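Local coordinates for glutamic acid/alanine-rich protein (Trypanosoma congolense, PDB 2Y44) that probably forms part of the surface coat of the parasite, this chain being its ectodomain, an elongated bundle of helices, at residues 56-59 and 60-64; 70-73 and 74-78; 99-102 and 103-106; 111-114 and 115-119; 166-169 and 170-173. All blocks are in the same frame, centred on the assembly; numbering follows the deposited sequence.

Interaction 1: 56-59 and 60-64; sequences GVDT and ATEAA. Unlike the reference sequence in segment 56-59: Thr59 (reference Ala).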
loop_
_atom_site.group_PDB
_atom_site.type_symbol
_atom_site.label_atom_id
_atom_site.label_comp_id
_atom_site.label_asym_id
_atom_site.label_seq_id
_atom_site.Cartn_x
_atom_site.Cartn_y
_atom_site.Cartn_z
ATOM N N GLY A 56 14.137 40.772 -5.021
ATOM C CA GLY A 56 14.131 39.330 -5.236
ATOM C C GLY A 56 12.731 38.743 -5.193
ATOM O O GLY A 56 12.566 37.526 -5.026
ATOM N N VAL A 57 11.720 39.598 -5.324
ATOM C CA VAL A 57 10.338 39.192 -5.053
ATOM C C VAL A 57 9.845 38.271 -6.174
ATOM O O VAL A 57 9.265 37.238 -5.923
ATOM C CB VAL A 57 9.413 40.391 -4.903
ATOM C CG1 VAL A 57 7.954 39.946 -4.853
ATOM C CG2 VAL A 57 9.759 41.153 -3.615
ATOM N N ASP A 58 10.141 38.616 -7.425
ATOM C CA ASP A 58 9.742 37.739 -8.537
ATOM C C ASP A 58 10.189 36.309 -8.347
ATOM O O ASP A 58 9.408 35.359 -8.519
ATOM C CB ASP A 58 10.377 38.228 -9.839
ATOM C CG ASP A 58 9.812 39.528 -10.305
ATOM O OD1 ASP A 58 8.638 39.829 -9.970
ATOM O OD2 ASP A 58 10.535 40.225 -11.056
ATOM N N THR A 59 11.481 36.128 -8.138
ATOM C CA THR A 59 12.011 34.774 -8.072
ATOM C C THR A 59 11.466 34.019 -6.856
ATOM O O THR A 59 11.103 32.861 -6.973
ATOM C CB THR A 59 13.551 34.709 -8.180
ATOM O OG1 THR A 59 14.152 34.860 -6.896
ATOM C CG2 THR A 59 14.078 35.822 -9.093
ATOM N N ALA A 60 11.324 34.695 -5.715
ATOM C CA ALA A 60 10.778 34.000 -4.530
ATOM C C ALA A 60 9.339 33.586 -4.823
ATOM O O ALA A 60 8.909 32.496 -4.444
ATOM C CB ALA A 60 10.812 34.902 -3.302
ATOM N N THR A 61 8.591 34.479 -5.470
ATOM C CA THR A 61 7.165 34.232 -5.699
ATOM C C THR A 61 7.014 33.024 -6.641
ATOM O O THR A 61 6.163 32.152 -6.444
ATOM C CB THR A 61 6.508 35.488 -6.306
ATOM O OG1 THR A 61 6.617 36.568 -5.361
ATOM C CG2 THR A 61 5.061 35.250 -6.646
ATOM N N GLU A 62 7.872 32.952 -7.648
ATOM C CA GLU A 62 7.759 31.870 -8.621
ATOM C C GLU A 62 8.093 30.560 -7.949
ATOM O O GLU A 62 7.401 29.555 -8.131
ATOM C CB GLU A 62 8.711 32.157 -9.790
ATOM C CG GLU A 62 8.265 33.404 -10.519
ATOM C CD GLU A 62 9.388 34.179 -11.153
ATOM O OE1 GLU A 62 10.499 33.622 -11.313
ATOM O OE2 GLU A 62 9.142 35.367 -11.475
ATOM N N ALA A 63 9.087 30.593 -7.070
ATOM C CA ALA A 63 9.467 29.392 -6.366
ATOM C C ALA A 63 8.347 28.962 -5.414
ATOM O O ALA A 63 8.046 27.783 -5.334
ATOM C CB ALA A 63 10.797 29.584 -5.625
ATOM N N ALA A 64 7.743 29.917 -4.703
ATOM C CA ALA A 64 6.649 29.596 -3.775
ATOM C C ALA A 64 5.420 29.018 -4.473
ATOM O O ALA A 64 4.781 28.081 -3.979
ATOM C CB ALA A 64 6.290 30.800 -2.897
#
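Val57 and Thr61 meet one turn apart in the first turns of helix 57-107, where Gly56 stands at the N-cap of a helix that runs nearly the length of this helical bundle. Their side chains cross obliquely, with Val57 CG1 3.7 Å from Thr61 OG1. CG1 is turned anti to the backbone N (chi1 171°), which sets it beside the carbonyl carbon and thus near the hydroxyl that reaches back to the same peptide. Thr61 OG1 hydrogen-bonds to Val57 O at 2.8 Å, approaching from above the carbonyl plane, while Thr61 N comes at 2.9 Å nearly along the C=O axis. One carbonyl oxygen therefore holds two donors of a single residue, and the hydroxyl bond holds the rotation of the threonine, its OG1 anti to the carbonyl carbon (chi1 -63°). Farther round the helix Asp58 and Glu62 lie on the exposed surface, though the modelled place of the Glu62 carboxylate is doubtful. The other face of the turn packs against helix 18-53, where Ala60 and Thr61 rest on Val47, as expected for antiparallel neighbours joined by a short turn. The helix begins with the bond from Ala60 N to Gly56 O, 3.2 Å long with an N-H...O angle of 161°.

Interaction 2: 70-73 and 74-78; sequences AAQR and AETVV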
loop_
_atom_site.group_PDB
_atom_site.type_symbol
_atom_site.label_atom_id
_atom_site.label_comp_id
_atom_site.label_asym_id
_atom_site.label_seq_id
_atom_site.Cartn_x
_atom_site.Cartn_y
_atom_site.Cartn_z
ATOM N N ALA A 70 2.946 21.879 -5.465
ATOM C CA ALA A 70 3.412 20.550 -5.103
ATOM C C ALA A 70 2.816 20.063 -3.801
ATOM O O ALA A 70 2.432 18.921 -3.709
ATOM C CB ALA A 70 4.948 20.476 -5.062
ATOM N N ALA A 71 2.675 20.945 -2.806
ATOM C CA ALA A 71 2.034 20.578 -1.542
ATOM C C ALA A 71 0.559 20.260 -1.746
ATOM O O ALA A 71 0.042 19.331 -1.130
ATOM C CB ALA A 71 2.194 21.736 -0.531
ATOM N N GLN A 72 -0.074 20.962 -2.692
ATOM C CA GLN A 72 -1.477 20.739 -2.967
ATOM C C GLN A 72 -1.657 19.346 -3.575
ATOM O O GLN A 72 -2.530 18.576 -3.176
ATOM C CB GLN A 72 -1.900 21.795 -3.966
ATOM C CG GLN A 72 -3.010 22.597 -3.524
ATOM C CD GLN A 72 -4.283 21.992 -4.003
ATOM O OE1 GLN A 72 -4.592 20.846 -3.668
ATOM N NE2 GLN A 72 -5.029 22.737 -4.818
ATOM N N ARG A 73 -0.783 19.016 -4.499
ATOM C CA ARG A 73 -0.793 17.682 -5.099
ATOM C C ARG A 73 -0.591 16.582 -4.030
ATOM O O ARG A 73 -1.252 15.543 -4.036
ATOM C CB ARG A 73 0.261 17.575 -6.209
ATOM C CG ARG A 73 -0.060 18.406 -7.476
ATOM C CD ARG A 73 0.841 17.988 -8.643
ATOM N NE ARG A 73 2.243 18.319 -8.380
ATOM C CZ ARG A 73 2.782 19.522 -8.591
ATOM N NH1 ARG A 73 2.025 20.533 -9.017
ATOM N NH2 ARG A 73 4.041 19.748 -8.256
ATOM N N ALA A 74 0.344 16.817 -3.130
ATOM C CA ALA A 74 0.576 15.885 -2.026
ATOM C C ALA A 74 -0.667 15.718 -1.192
ATOM O O ALA A 74 -1.004 14.582 -0.842
ATOM C CB ALA A 74 1.804 16.331 -1.130
ATOM N N GLU A 75 -1.370 16.819 -0.903
ATOM C CA GLU A 75 -2.567 16.749 -0.048
ATOM C C GLU A 75 -3.708 15.962 -0.706
ATOM O O GLU A 75 -4.407 15.194 -0.026
ATOM C CB GLU A 75 -3.057 18.136 0.396
ATOM C CG GLU A 75 -2.099 18.856 1.364
ATOM C CD GLU A 75 -1.882 18.103 2.705
ATOM O OE1 GLU A 75 -2.692 17.214 3.059
ATOM O OE2 GLU A 75 -0.921 18.445 3.425
ATOM N N THR A 76 -3.768 16.027 -2.036
ATOM C CA THR A 76 -4.768 15.275 -2.765
ATOM C C THR A 76 -4.478 13.780 -2.599
ATOM O O THR A 76 -5.379 12.959 -2.479
ATOM C CB THR A 76 -4.754 15.694 -4.240
ATOM O OG1 THR A 76 -5.151 17.074 -4.311
ATOM C CG2 THR A 76 -5.735 14.839 -5.069
ATOM N N VAL A 77 -3.196 13.422 -2.624
ATOM C CA VAL A 77 -2.827 12.018 -2.478
ATOM C C VAL A 77 -3.228 11.462 -1.117
ATOM O O VAL A 77 -3.624 10.306 -1.020
ATOM C CB VAL A 77 -1.340 11.754 -2.725
ATOM C CG1 VAL A 77 -1.039 10.248 -2.758
ATOM C CG2 VAL A 77 -0.856 12.420 -4.023
ATOM N N VAL A 78 -3.162 12.279 -0.063
ATOM C CA VAL A 78 -3.556 11.803 1.265
ATOM C C VAL A 78 -5.007 11.314 1.205
ATOM O O VAL A 78 -5.334 10.252 1.717
ATOM C CB VAL A 78 -3.414 12.916 2.327
ATOM C CG1 VAL A 78 -4.040 12.475 3.657
ATOM C CG2 VAL A 78 -1.946 13.249 2.518
#
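In the helical bundle, the turns 70-73 and 74-78 of helix 57-107 bring Gln72 and Thr76 together on the outer face, where their side chains cross one turn apart, Gln72 OE1 lying 3.9 Å from Thr76 OG1. The glutamine chain is bent at chi2, which brings its amide oxygen over toward the threonine. Thr76 OG1 also lies 3.2 Å from Gln72 O, but the acceptor of its proton is not settled; Thr76 N makes the regular helical bond to that oxygen at 3.1 Å. On the flank, Arg73 turns back along its own helix, its chain bent at chi3 (-66°), so that one guanidinium face lies over Ala70 CA, which is offset toward the rim and 3.3 Å above the plane. Its NH2 also has a long, weak ion pair with Glu179 of helix 149-183. The inward face carries Ala74 and two valines: Ala74 packs on Ala33 of helix 18-53 and on Ala176 of helix 149-183, so the small methyl sits where three helices meet. Val78 adds a larger group against Val29 and Ala33, and Val77 lies on Thr172 and Ala173 of helix 149-183. Arg73 O accepts from Val77 N at 3.2 Å, and the CG2 methyl of Val77, anti to its own carbonyl carbon, comes to 3.1 Å from that same oxygen.

Interaction 3: 99-102 and 103-106; sequences TDES and LRLL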
loop_
_atom_site.group_PDB
_atom_site.type_symbol
_atom_site.label_atom_id
_atom_site.label_comp_id
_atom_site.label_asym_id
_atom_site.label_seq_id
_atom_site.Cartn_x
_atom_site.Cartn_y
_atom_site.Cartn_z
ATOM N N THR A 99 -10.226 -17.866 3.902
ATOM C CA THR A 99 -8.979 -18.581 3.827
ATOM C C THR A 99 -8.610 -19.091 5.213
ATOM O O THR A 99 -8.158 -20.228 5.367
ATOM C CB THR A 99 -7.879 -17.666 3.243
ATOM O OG1 THR A 99 -8.312 -17.229 1.945
ATOM C CG2 THR A 99 -6.535 -18.404 3.102
ATOM N N ASP A 100 -8.765 -18.238 6.224
ATOM C CA ASP A 100 -8.418 -18.665 7.588
ATOM C C ASP A 100 -9.267 -19.882 7.965
ATOM O O ASP A 100 -8.804 -20.803 8.669
ATOM C CB ASP A 100 -8.655 -17.541 8.616
ATOM C CG ASP A 100 -7.608 -16.449 8.567
ATOM O OD1 ASP A 100 -6.594 -16.611 7.884
ATOM O OD2 ASP A 100 -7.806 -15.393 9.222
ATOM N N GLU A 101 -10.524 -19.849 7.574
ATOM C CA GLU A 101 -11.437 -20.919 7.973
ATOM C C GLU A 101 -11.058 -22.213 7.280
ATOM O O GLU A 101 -11.040 -23.280 7.912
ATOM C CB GLU A 101 -12.887 -20.560 7.687
ATOM C CG GLU A 101 -13.871 -21.709 7.940
ATOM C CD GLU A 101 -13.999 -22.091 9.420
ATOM O OE1 GLU A 101 -13.541 -21.333 10.319
ATOM O OE2 GLU A 101 -14.604 -23.148 9.681
ATOM N N SER A 102 -10.697 -22.117 5.995
ATOM C CA SER A 102 -10.172 -23.308 5.298
ATOM C C SER A 102 -9.004 -23.941 6.045
ATOM O O SER A 102 -8.919 -25.176 6.173
ATOM C CB SER A 102 -9.772 -22.986 3.851
ATOM O OG SER A 102 -10.925 -22.685 3.074
ATOM N N LEU A 103 -8.108 -23.096 6.550
ATOM C CA LEU A 103 -6.864 -23.601 7.123
ATOM C C LEU A 103 -7.176 -24.167 8.501
ATOM O O LEU A 103 -6.634 -25.227 8.869
ATOM C CB LEU A 103 -5.847 -22.478 7.241
ATOM C CG LEU A 103 -5.116 -22.207 5.907
ATOM C CD1 LEU A 103 -4.508 -20.806 5.951
ATOM C CD2 LEU A 103 -4.093 -23.293 5.561
ATOM N N ARG A 104 -8.053 -23.492 9.254
ATOM C CA ARG A 104 -8.348 -24.014 10.613
ATOM C C ARG A 104 -9.102 -25.327 10.583
ATOM O O ARG A 104 -8.960 -26.139 11.497
ATOM C CB ARG A 104 -8.999 -22.993 11.559
ATOM C CG ARG A 104 -10.436 -22.680 11.325
ATOM C CD ARG A 104 -11.013 -21.796 12.494
ATOM N NE ARG A 104 -10.246 -20.552 12.607
ATOM C CZ ARG A 104 -10.555 -19.423 11.959
ATOM N NH1 ARG A 104 -11.672 -19.339 11.270
ATOM N NH2 ARG A 104 -9.783 -18.358 12.050
ATOM N N LEU A 105 -9.863 -25.568 9.520
ATOM C CA LEU A 105 -10.541 -26.860 9.356
ATOM C C LEU A 105 -9.540 -27.950 9.030
ATOM O O LEU A 105 -9.626 -29.074 9.557
ATOM C CB LEU A 105 -11.641 -26.759 8.284
ATOM C CG LEU A 105 -12.879 -25.934 8.665
ATOM C CD1 LEU A 105 -13.701 -25.646 7.403
ATOM C CD2 LEU A 105 -13.745 -26.617 9.795
ATOM N N LEU A 106 -8.527 -27.596 8.235
ATOM C CA LEU A 106 -7.480 -28.556 7.871
ATOM C C LEU A 106 -6.639 -28.903 9.079
ATOM O O LEU A 106 -6.093 -29.997 9.159
ATOM C CB LEU A 106 -6.588 -28.000 6.742
ATOM C CG LEU A 106 -7.202 -28.025 5.343
ATOM C CD1 LEU A 106 -6.400 -27.088 4.364
ATOM C CD2 LEU A 106 -7.201 -29.460 4.842
HETATM O O HOH W 1 -10.157 -15.483 10.741
#
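Glu101 and Arg104, three residues apart on helix 57-107, form the salt bridge at the heart of this contact. Arg104 NH1 donates to Glu101 OE1 at 2.9 Å with an N-H...O angle of 154°, and the oxygen lies at the edge of the guanidinium, close to its plane. The two side chains cross at about a right angle. With carboxylate and guanidinium planes turned 52° apart the groups do not pair side by side, and NH1 meets OE1 nearly along its C-O axis. The arginine reaches back through CG placed between its backbone N and carbonyl carbon (chi1 75°) and a further bend at chi3, which lays the guanidinium over the preceding turn: Asp100 O sits 4.0 Å above the plane, over its centre. The second carboxylate oxygen, Glu101 OE2, meets CG and CD1 of the Leu105 branch at 3.4 and 3.5 Å.

The next shell is water. One molecule donates to Asp100 OD2 at 2.8 Å and accepts from Arg104 NH2 at 3.2 Å, in the guanidinium plane, and so joins two charges whose own atoms, Asp100 OD2 and Arg104 NH2, are 4.5 Å apart. Asp100 is itself oriented by a salt bridge from its OD1 to Arg16 of helix 2-16. Beyond the polar row, Thr99 and Leu103 face that same helix, touching Ala12, with Leu15 and Arg16 alongside. A polar outer face and a largely apolar one against helix 2-16 make this an amphipathic helix of the bundle, here with an i to i+3 ion pair.

Interaction 4: 111-114 and 115-119; sequences ADEP and IRTAA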
loop_
_atom_site.group_PDB
_atom_site.type_symbol
_atom_site.label_atom_id
_atom_site.label_comp_id
_atom_site.label_asym_id
_atom_site.label_seq_id
_atom_site.Cartn_x
_atom_site.Cartn_y
_atom_site.Cartn_z
ATOM N N ALA A 111 -7.220 -35.831 7.432
ATOM C CA ALA A 111 -5.932 -35.249 7.064
ATOM C C ALA A 111 -4.830 -35.906 7.878
ATOM O O ALA A 111 -4.996 -36.128 9.086
ATOM C CB ALA A 111 -5.938 -33.742 7.311
ATOM N N ASP A 112 -3.708 -36.199 7.223
ATOM C CA ASP A 112 -2.533 -36.751 7.897
ATOM C C ASP A 112 -1.784 -35.693 8.717
ATOM O O ASP A 112 -2.232 -34.547 8.833
ATOM C CB ASP A 112 -1.591 -37.448 6.904
ATOM C CG ASP A 112 -0.888 -36.473 5.949
ATOM O OD1 ASP A 112 -0.990 -35.235 6.140
ATOM O OD2 ASP A 112 -0.163 -36.964 5.045
ATOM N N GLU A 113 -0.631 -36.070 9.263
ATOM C CA GLU A 113 0.030 -35.195 10.210
ATOM C C GLU A 113 0.666 -33.957 9.567
ATOM O O GLU A 113 0.441 -32.851 10.050
ATOM C CB GLU A 113 1.024 -35.937 11.107
ATOM C CG GLU A 113 1.741 -35.004 12.086
ATOM C CD GLU A 113 1.844 -35.564 13.492
ATOM O OE1 GLU A 113 1.093 -36.511 13.832
ATOM O OE2 GLU A 113 2.683 -35.047 14.266
ATOM N N PRO A 114 1.419 -34.131 8.458
ATOM C CA PRO A 114 2.082 -32.934 7.908
ATOM C C PRO A 114 1.053 -31.906 7.446
ATOM O O PRO A 114 1.315 -30.705 7.460
ATOM C CB PRO A 114 2.870 -33.491 6.709
ATOM C CG PRO A 114 3.168 -34.926 7.106
ATOM C CD PRO A 114 1.878 -35.366 7.781
ATOM N N ILE A 115 -0.128 -32.382 7.083
ATOM C CA ILE A 115 -1.177 -31.477 6.616
ATOM C C ILE A 115 -1.801 -30.730 7.803
ATOM O O ILE A 115 -1.937 -29.520 7.775
ATOM C CB ILE A 115 -2.244 -32.235 5.813
ATOM C CG1 ILE A 115 -1.730 -32.466 4.386
ATOM C CG2 ILE A 115 -3.559 -31.477 5.782
ATOM C CD1 ILE A 115 -2.082 -33.800 3.821
ATOM N N ARG A 116 -2.092 -31.435 8.889
ATOM C CA ARG A 116 -2.630 -30.733 10.072
ATOM C C ARG A 116 -1.635 -29.716 10.575
ATOM O O ARG A 116 -2.012 -28.653 11.077
ATOM C CB ARG A 116 -2.938 -31.734 11.199
ATOM C CG ARG A 116 -4.093 -32.623 10.902
ATOM C CD ARG A 116 -4.622 -33.256 12.155
ATOM N NE ARG A 116 -5.785 -34.086 11.870
ATOM C CZ ARG A 116 -6.224 -35.068 12.654
ATOM N NH1 ARG A 116 -5.601 -35.357 13.802
ATOM N NH2 ARG A 116 -7.284 -35.779 12.276
ATOM N N THR A 117 -0.371 -30.132 10.592
ATOM C CA THR A 117 0.724 -29.326 11.108
ATOM C C THR A 117 0.961 -28.075 10.268
ATOM O O THR A 117 1.188 -26.996 10.822
ATOM C CB THR A 117 2.017 -30.154 11.181
ATOM O OG1 THR A 117 1.820 -31.263 12.082
ATOM C CG2 THR A 117 3.190 -29.293 11.648
ATOM N N ALA A 118 0.978 -28.244 8.938
ATOM C CA ALA A 118 1.190 -27.118 8.022
ATOM C C ALA A 118 0.041 -26.109 8.210
ATOM O O ALA A 118 0.282 -24.887 8.279
ATOM C CB ALA A 118 1.234 -27.614 6.563
ATOM N N ALA A 119 -1.184 -26.622 8.355
ATOM C CA ALA A 119 -2.329 -25.755 8.627
ATOM C C ALA A 119 -2.275 -25.077 10.009
ATOM O O ALA A 119 -2.496 -23.865 10.122
ATOM C CB ALA A 119 -3.664 -26.483 8.404
#
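Ala111 and Ile115 make the apolar, close-packed side of this N-terminal helix turn: Ala111 CB meets Ile115 CG2 at 3.6 Å, and Ile115 in turn lies on Val2 of helix 2-16. Asp112, at the N-cap of helix 113-120, crosses Ile115 at about a right angle. A chi1 of 69° turns its OD1 back over the helix start, where it accepts from Ile115 N at 3.1 Å with an N-H...O angle of 149°. Tighter still is the non-bonded approach of Asp112 OD1 to Ile115 CD1, 2.9 Å. The inner edge is completed by Ala118, whose methyl packs on Val2, Val5 and Gln6. Arg116 is tied to the preceding loop, its NH2 bonding to the backbone oxygen of the cysteinesulfonic acid at position 109.

The outer side is looser. Glu113 and Pro114 are exposed, and Glu113 CG passes Thr117 OG1 at 3.7 Å. Here Glu113 O gathers both donors of Thr117: N at 2.9 Å, nearly in line with the C=O, and OG1 at 2.9 Å from above the carbonyl plane.

Asp112 OD1 pairs with the Ile115 N-H of the first turn, where Pro114 offers none, and the negative charge of the aspartate is probably stabilised by the helix end it caps.

Interaction 5: 166-169 and 170-173; sequences LEDD and VRTA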
loop_
_atom_site.group_PDB
_atom_site.type_symbol
_atom_site.label_atom_id
_atom_site.label_comp_id
_atom_site.label_asym_id
_atom_site.label_seq_id
_atom_site.Cartn_x
_atom_site.Cartn_y
_atom_site.Cartn_z
ATOM N N LEU A 166 -2.058 1.730 -3.908
ATOM C CA LEU A 166 -1.442 2.366 -2.726
ATOM C C LEU A 166 0.044 2.596 -2.977
ATOM O O LEU A 166 0.608 3.616 -2.566
ATOM C CB LEU A 166 -1.593 1.460 -1.495
ATOM C CG LEU A 166 -2.985 1.535 -0.901
ATOM C CD1 LEU A 166 -3.241 0.307 -0.012
ATOM C CD2 LEU A 166 -3.140 2.877 -0.118
ATOM N N GLU A 167 0.670 1.683 -3.723
ATOM C CA GLU A 167 2.095 1.837 -4.079
ATOM C C GLU A 167 2.257 3.042 -4.985
ATOM O O GLU A 167 3.195 3.814 -4.813
ATOM C CB GLU A 167 2.657 0.571 -4.751
ATOM C CG GLU A 167 2.892 -0.577 -3.769
ATOM C CD GLU A 167 2.944 -1.940 -4.455
ATOM O OE1 GLU A 167 2.765 -2.007 -5.695
ATOM O OE2 GLU A 167 3.153 -2.939 -3.731
ATOM N N ASP A 168 1.308 3.244 -5.896
ATOM C CA ASP A 168 1.357 4.437 -6.766
ATOM C C ASP A 168 1.114 5.678 -5.926
ATOM O O ASP A 168 1.777 6.696 -6.082
ATOM C CB ASP A 168 0.322 4.388 -7.875
ATOM C CG ASP A 168 0.515 5.503 -8.902
ATOM O OD1 ASP A 168 1.619 5.597 -9.492
ATOM O OD2 ASP A 168 -0.407 6.322 -9.072
ATOM N N ASP A 169 0.175 5.590 -4.994
ATOM C CA ASP A 169 -0.041 6.721 -4.093
ATOM C C ASP A 169 1.255 7.141 -3.365
ATOM O O ASP A 169 1.597 8.343 -3.338
ATOM C CB ASP A 169 -1.071 6.342 -3.038
ATOM C CG ASP A 169 -2.441 6.176 -3.582
ATOM O OD1 ASP A 169 -2.749 6.700 -4.677
ATOM O OD2 ASP A 169 -3.225 5.589 -2.832
ATOM N N VAL A 170 1.973 6.169 -2.792
ATOM C CA VAL A 170 3.249 6.419 -2.126
ATOM C C VAL A 170 4.243 7.142 -3.057
ATOM O O VAL A 170 4.721 8.233 -2.718
ATOM C CB VAL A 170 3.860 5.126 -1.508
ATOM C CG1 VAL A 170 5.291 5.348 -1.028
ATOM C CG2 VAL A 170 2.947 4.637 -0.329
ATOM N N ARG A 171 4.411 6.617 -4.272
ATOM C CA ARG A 171 5.285 7.260 -5.242
ATOM C C ARG A 171 4.847 8.706 -5.561
ATOM O O ARG A 171 5.697 9.626 -5.658
ATOM C CB ARG A 171 5.370 6.425 -6.537
ATOM C CG ARG A 171 6.156 5.113 -6.346
ATOM C CD ARG A 171 6.423 4.413 -7.696
ATOM N NE ARG A 171 5.224 4.245 -8.504
ATOM C CZ ARG A 171 4.427 3.176 -8.489
ATOM N NH1 ARG A 171 4.700 2.122 -7.713
ATOM N NH2 ARG A 171 3.368 3.154 -9.298
ATOM N N THR A 172 3.566 8.866 -5.876
ATOM C CA THR A 172 3.011 10.160 -6.281
ATOM C C THR A 172 3.187 11.229 -5.192
ATOM O O THR A 172 3.650 12.348 -5.474
ATOM C CB THR A 172 1.534 9.983 -6.637
ATOM O OG1 THR A 172 1.450 9.077 -7.748
ATOM C CG2 THR A 172 0.873 11.298 -7.003
ATOM N N ALA A 173 2.975 10.832 -3.948
ATOM C CA ALA A 173 3.161 11.764 -2.851
ATOM C C ALA A 173 4.644 12.042 -2.573
ATOM O O ALA A 173 5.011 13.169 -2.188
ATOM C CB ALA A 173 2.398 11.279 -1.594
HETATM O O HOH W 2 3.439 -0.711 -8.029
#
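Asp168 and Arg171 supply the charged part of this contact on helix 149-183. Arg171 NH2 lies 3.0 Å from Asp168 OD1 in a salt bridge, though the hydrogen bond within it is weak, its N-H...O angle only 125°. The two side chains cross at about a right angle, and their carboxylate and guanidinium planes are 55° apart. With CG anti to the backbone N (chi1 -171°), the Asp168 carboxylate swings toward the arginine. The bend of Arg171 at chi3 (-51°) lays its guanidinium back over the helix, one face over Asp168 CA and Glu167 O.

A water adds a second link. It accepts from Arg171 NH1 at 3.1 Å, in the guanidinium plane, and donates to Glu167 OE1 at 2.8 Å; that carboxylate oxygen also bonds Ser131.

Among neutral hydrogen bonds, Asp168 O takes two donors of one residue: Thr172 N at 2.8 Å, and Thr172 OG1 at 2.9 Å from above the carbonyl plane.

Packing falls to the other face. Leu166 lies against Ala25 and Ser22 of helix 18-53 and against Leu88 of helix 57-107, while Val170 rests on Ala25. Buried Asp169 is met there by His84, whose ND1 bonds its OD2.

Arg171 thus faces one acidic group directly, if through a weak bond, and another through water, an arrangement that probably lets its positive charge interact with both carboxylates and limits the swing of its guanidinium.

The five contacts lie along a rod-like helical bundle. Interactions 1, 2 and 3 follow one another on helix 57-107: the centres of interactions 1 and 2 are 21 Å apart, and those of interactions 1 and 3 are 62 Å apart, on opposite sides of the chain's centre. Interaction 5, on helix 149-183 near the middle of the bundle, packs on interaction 2, their centres 11 Å apart, with Val77 CG2 on Thr172 CG2 at 3.6 Å. At the far end interactions 3 and 4 also touch, Leu106 CB lying 3.7 Å from Ala119 CB. Near that end, a glycerol, probably from the crystallisation liquor, lies about 5 Å from the Asp100 side chain of interaction 3.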